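Local atomic coordinates of extracellular ligand-binding receptor (Desulfohalobium retbaense DSM 5692, PDB entry 5ERE), a protein that probably serves as an extracellular solute receptor, binding 2-oxo-4-methylpentanoic acid in a leucine-binding-protein-like region and cytosine in a sensor region, and also carrying calcium. Residues Q272-T276 / P277-F281; L328-Q331 / T332-L336. All blocks are in the same frame, centred on the assembly; numbering follows the deposited sequence.

Contact 1 of 2, residues Q272-T276 / P277-F281; sequences QGRQT and PKALF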
# COMPACT_ATOMS: atom_id res chain seq x y z
N GLN A 272 -28.04 -16.07 11.23
CA GLN A 272 -28.61 -16.26 9.90
C GLN A 272 -28.53 -17.71 9.37
O GLN A 272 -28.70 -17.94 8.17
CB GLN A 272 -27.91 -15.33 8.91
CG GLN A 272 -28.34 -13.88 8.99
CD GLN A 272 -29.76 -13.68 8.50
OE1 GLN A 272 -30.02 -13.68 7.29
NE2 GLN A 272 -30.69 -13.53 9.43
N GLY A 273 -28.26 -18.67 10.25
CA GLY A 273 -28.33 -20.08 9.89
C GLY A 273 -27.11 -20.63 9.17
O GLY A 273 -27.03 -21.82 8.87
N ARG A 274 -26.14 -19.77 8.87
CA ARG A 274 -24.91 -20.23 8.25
C ARG A 274 -24.21 -21.13 9.27
O ARG A 274 -24.07 -20.76 10.43
CB ARG A 274 -24.04 -19.04 7.83
CG ARG A 274 -24.38 -18.34 6.49
CD ARG A 274 -25.83 -18.27 6.10
NE ARG A 274 -26.15 -19.31 5.11
CZ ARG A 274 -27.27 -20.03 5.07
NH1 ARG A 274 -27.42 -20.94 4.12
NH2 ARG A 274 -28.25 -19.85 5.95
N GLN A 275 -23.80 -22.34 8.86
CA GLN A 275 -23.29 -23.32 9.81
C GLN A 275 -22.23 -24.23 9.20
O GLN A 275 -21.31 -24.64 9.89
CB GLN A 275 -24.43 -24.17 10.38
CG GLN A 275 -25.26 -23.50 11.47
CD GLN A 275 -26.70 -23.98 11.48
OE1 GLN A 275 -26.98 -25.13 11.13
NE2 GLN A 275 -27.62 -23.10 11.89
N THR A 276 -22.34 -24.57 7.92
CA THR A 276 -21.26 -25.33 7.29
C THR A 276 -20.07 -24.44 6.98
O THR A 276 -20.22 -23.23 6.79
CB THR A 276 -21.67 -26.01 5.98
OG1 THR A 276 -21.89 -25.01 4.98
CG2 THR A 276 -22.90 -26.88 6.16
N PRO A 277 -18.88 -25.05 6.91
CA PRO A 277 -17.66 -24.33 6.53
C PRO A 277 -17.82 -23.53 5.24
O PRO A 277 -17.28 -22.43 5.15
CB PRO A 277 -16.65 -25.46 6.37
CG PRO A 277 -17.11 -26.49 7.36
CD PRO A 277 -18.60 -26.45 7.29
N LYS A 278 -18.51 -24.09 4.25
CA LYS A 278 -18.70 -23.39 3.00
C LYS A 278 -19.58 -22.16 3.20
O LYS A 278 -19.36 -21.12 2.59
CB LYS A 278 -19.35 -24.30 1.95
CG LYS A 278 -18.38 -25.25 1.26
CD LYS A 278 -18.86 -25.67 -0.15
CE LYS A 278 -18.72 -24.53 -1.17
NZ LYS A 278 -18.66 -25.03 -2.58
N ALA A 279 -20.63 -22.28 4.00
CA ALA A 279 -21.55 -21.17 4.16
C ALA A 279 -20.87 -20.06 4.98
O ALA A 279 -21.04 -18.87 4.73
CB ALA A 279 -22.83 -21.62 4.83
N LEU A 280 -20.08 -20.47 5.95
CA LEU A 280 -19.41 -19.52 6.82
C LEU A 280 -18.33 -18.78 6.05
O LEU A 280 -18.17 -17.58 6.21
CB LEU A 280 -18.86 -20.23 8.05
CG LEU A 280 -19.94 -20.48 9.08
CD1 LEU A 280 -19.48 -21.44 10.13
CD2 LEU A 280 -20.40 -19.20 9.72
N PHE A 281 -17.59 -19.50 5.21
CA PHE A 281 -16.59 -18.88 4.34
C PHE A 281 -17.26 -17.87 3.38
O PHE A 281 -16.82 -16.72 3.27
CB PHE A 281 -15.81 -19.97 3.59
CG PHE A 281 -14.58 -19.48 2.86
CD1 PHE A 281 -14.68 -18.86 1.63
CD2 PHE A 281 -13.31 -19.68 3.40
CE1 PHE A 281 -13.56 -18.43 0.96
CE2 PHE A 281 -12.18 -19.24 2.74
CZ PHE A 281 -12.29 -18.62 1.52
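Thr276 and Ala279 meet at the start of helix 277-284 in a textbook N-cap. The threonine OG1 accepts from Ala279 N at 3.2 Å, with an N-H...O angle of 155°. It can do so because chi1 of 69° sets the hydroxyl between the backbone N and the carbonyl carbon, swung over the first turn, while CG2 stands anti to the carbonyl carbon. Thr276 O then starts the helical ladder, accepting from Leu280 N at 2.9 Å, and Pro277, which has no N-H to give, fills the first helical position.

Two side chains pack against this turn. Leu280 lays CD1 near Gln275 O (3.7 Å) and CD2 near Arg274 CB (4.1 Å), and its buried side chain also rests on Leu266, Ala269 and Leu270 of the preceding helix. Arg274 CG, anti to the carbonyl carbon, lies 4.0 Å from Ala279 CB, and bends at chi2 and chi3 fold the guanidinium back. There Arg274 NH2 donates to Gln272 O at 3.0 Å, with the oxygen at the guanidinium edge and in its plane. Chemically, the Thr276 hydroxyl caps the Ala279 N-H of the first turn, while one in-plane bond to a backbone carbonyl probably steadies the guanidinium.

Contact 2 of 2, residues L328-Q331 / T332-L336; sequences LLTQ and TAQEL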
# COMPACT_ATOMS: atom_id res chain seq x y z
N LEU A 328 4.41 11.03 0.45
CA LEU A 328 3.74 10.31 -0.63
C LEU A 328 3.56 11.25 -1.83
O LEU A 328 3.79 10.86 -2.96
CB LEU A 328 2.39 9.73 -0.16
CG LEU A 328 2.47 8.49 0.74
CD1 LEU A 328 1.06 8.12 1.30
CD2 LEU A 328 3.02 7.30 -0.04
N LEU A 329 3.20 12.50 -1.59
CA LEU A 329 3.05 13.43 -2.71
C LEU A 329 4.37 13.63 -3.44
O LEU A 329 4.44 13.54 -4.67
CB LEU A 329 2.53 14.77 -2.22
CG LEU A 329 2.29 15.82 -3.31
CD1 LEU A 329 1.24 15.35 -4.38
CD2 LEU A 329 1.84 17.06 -2.64
N THR A 330 5.43 13.89 -2.68
CA THR A 330 6.74 14.09 -3.28
C THR A 330 7.22 12.89 -4.06
O THR A 330 7.68 13.03 -5.19
CB THR A 330 7.81 14.45 -2.21
OG1 THR A 330 7.39 15.62 -1.51
CG2 THR A 330 9.14 14.70 -2.88
N GLN A 331 7.08 11.71 -3.47
CA GLN A 331 7.48 10.48 -4.15
C GLN A 331 6.73 10.29 -5.47
O GLN A 331 7.26 9.77 -6.44
CB GLN A 331 7.28 9.28 -3.24
CG GLN A 331 8.31 9.22 -2.10
CD GLN A 331 8.05 8.10 -1.12
OE1 GLN A 331 6.99 7.46 -1.13
NE2 GLN A 331 9.03 7.85 -0.25
N THR A 332 5.48 10.72 -5.50
CA THR A 332 4.67 10.59 -6.71
C THR A 332 5.10 11.64 -7.73
O THR A 332 5.28 11.30 -8.91
CB THR A 332 3.16 10.75 -6.40
OG1 THR A 332 2.80 9.84 -5.37
CG2 THR A 332 2.25 10.50 -7.65
N ALA A 333 5.26 12.89 -7.28
CA ALA A 333 5.79 13.97 -8.13
C ALA A 333 7.09 13.53 -8.78
O ALA A 333 7.34 13.80 -9.96
CB ALA A 333 6.03 15.24 -7.33
N GLN A 334 7.94 12.88 -7.99
CA GLN A 334 9.25 12.48 -8.48
C GLN A 334 9.17 11.37 -9.51
O GLN A 334 9.91 11.38 -10.49
CB GLN A 334 10.14 12.03 -7.32
CG GLN A 334 10.58 13.18 -6.46
CD GLN A 334 11.33 12.73 -5.23
OE1 GLN A 334 11.49 11.54 -4.97
NE2 GLN A 334 11.80 13.70 -4.47
N GLU A 335 8.29 10.39 -9.30
CA GLU A 335 8.20 9.34 -10.29
C GLU A 335 7.70 9.94 -11.59
O GLU A 335 8.23 9.62 -12.66
CB GLU A 335 7.30 8.21 -9.84
CG GLU A 335 7.19 7.12 -10.89
CD GLU A 335 6.62 5.83 -10.35
OE1 GLU A 335 6.15 5.84 -9.20
OE2 GLU A 335 6.63 4.80 -11.08
N LEU A 336 6.70 10.82 -11.50
CA LEU A 336 6.15 11.47 -12.69
C LEU A 336 7.19 12.34 -13.41
O LEU A 336 7.28 12.30 -14.63
CB LEU A 336 4.92 12.31 -12.33
CG LEU A 336 3.66 11.49 -11.99
CD1 LEU A 336 2.58 12.32 -11.27
CD2 LEU A 336 3.06 10.75 -13.23
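Thr332 reaches back one turn to Leu328 in the long helix 324-357, a worked example of a threonine hydroxyl bonded to the i-4 carbonyl of its own alpha-helix. From the backbone outward, Thr332 CB lies 3.5 Å from Leu328 O and equally near Leu329 O, beside two successive carbonyl oxygens. At CB the chain forks. A chi1 of -54° leaves OG1 anti to the carbonyl carbon, beside the backbone N, and this turns the hydroxyl toward the preceding turn, where Thr332 OG1 donates to Leu328 O at 2.8 Å. The methyl CG2 takes the position anti to the backbone N, and the side chain as a whole packs on Ile466 and Lys469 of helix 461-470. Leu328 O is thus gripped twice by one residue, by OG1 and by Thr332 N, which arrive from opposite faces of the carbonyl plane. The backbone bond is somewhat bent, with an N-H...O angle of 146°. A valine here would probably leave Leu328 O with the backbone N-H as its one donor from this residue, losing the hydroxyl bond in a buried setting.

Other turns keep to the regular pattern, as in the nearly straight bond from Ala333 N to Leu329 O. Glu335 is extended and carries its carboxylate to helix 461-470, where OE1 forms a salt bridge with Lys469 and OE2 one with Arg468; Gln331 NE2 instead donates to Ala121 O. On the exposed side, the Gln334 chain crosses that of Thr330 obliquely as it runs over the preceding turn, Gln334 CG 3.2 Å from Thr330 O and the amide NE2 of Gln334 3.3 Å from the methyl CG2 of Thr330.

In the fold
From the N terminus, the chain first builds the periplasmic-binding-protein-like region, and near its end contact 1 closes the short loop between helix 254-271 and helix 277-284, close to the calcium site. The chain then passes through strands 288-291, 296-298, 304-314 and 317-320 before entering helix 324-357, near whose start contact 2 lies; within one continuous helix, it closes no loop. The two contacts are in series, neither nested nor crossed, with centres about 45 Å apart on opposite sides of the chain's centre. Contact 1 joins neighbouring helices at the surface, whereas the helix of contact 2 meets helix 461-470 and strands 541-550 and 553-561, and reaches back to Ala121, linking the binding-protein-like region to the later part of the chain.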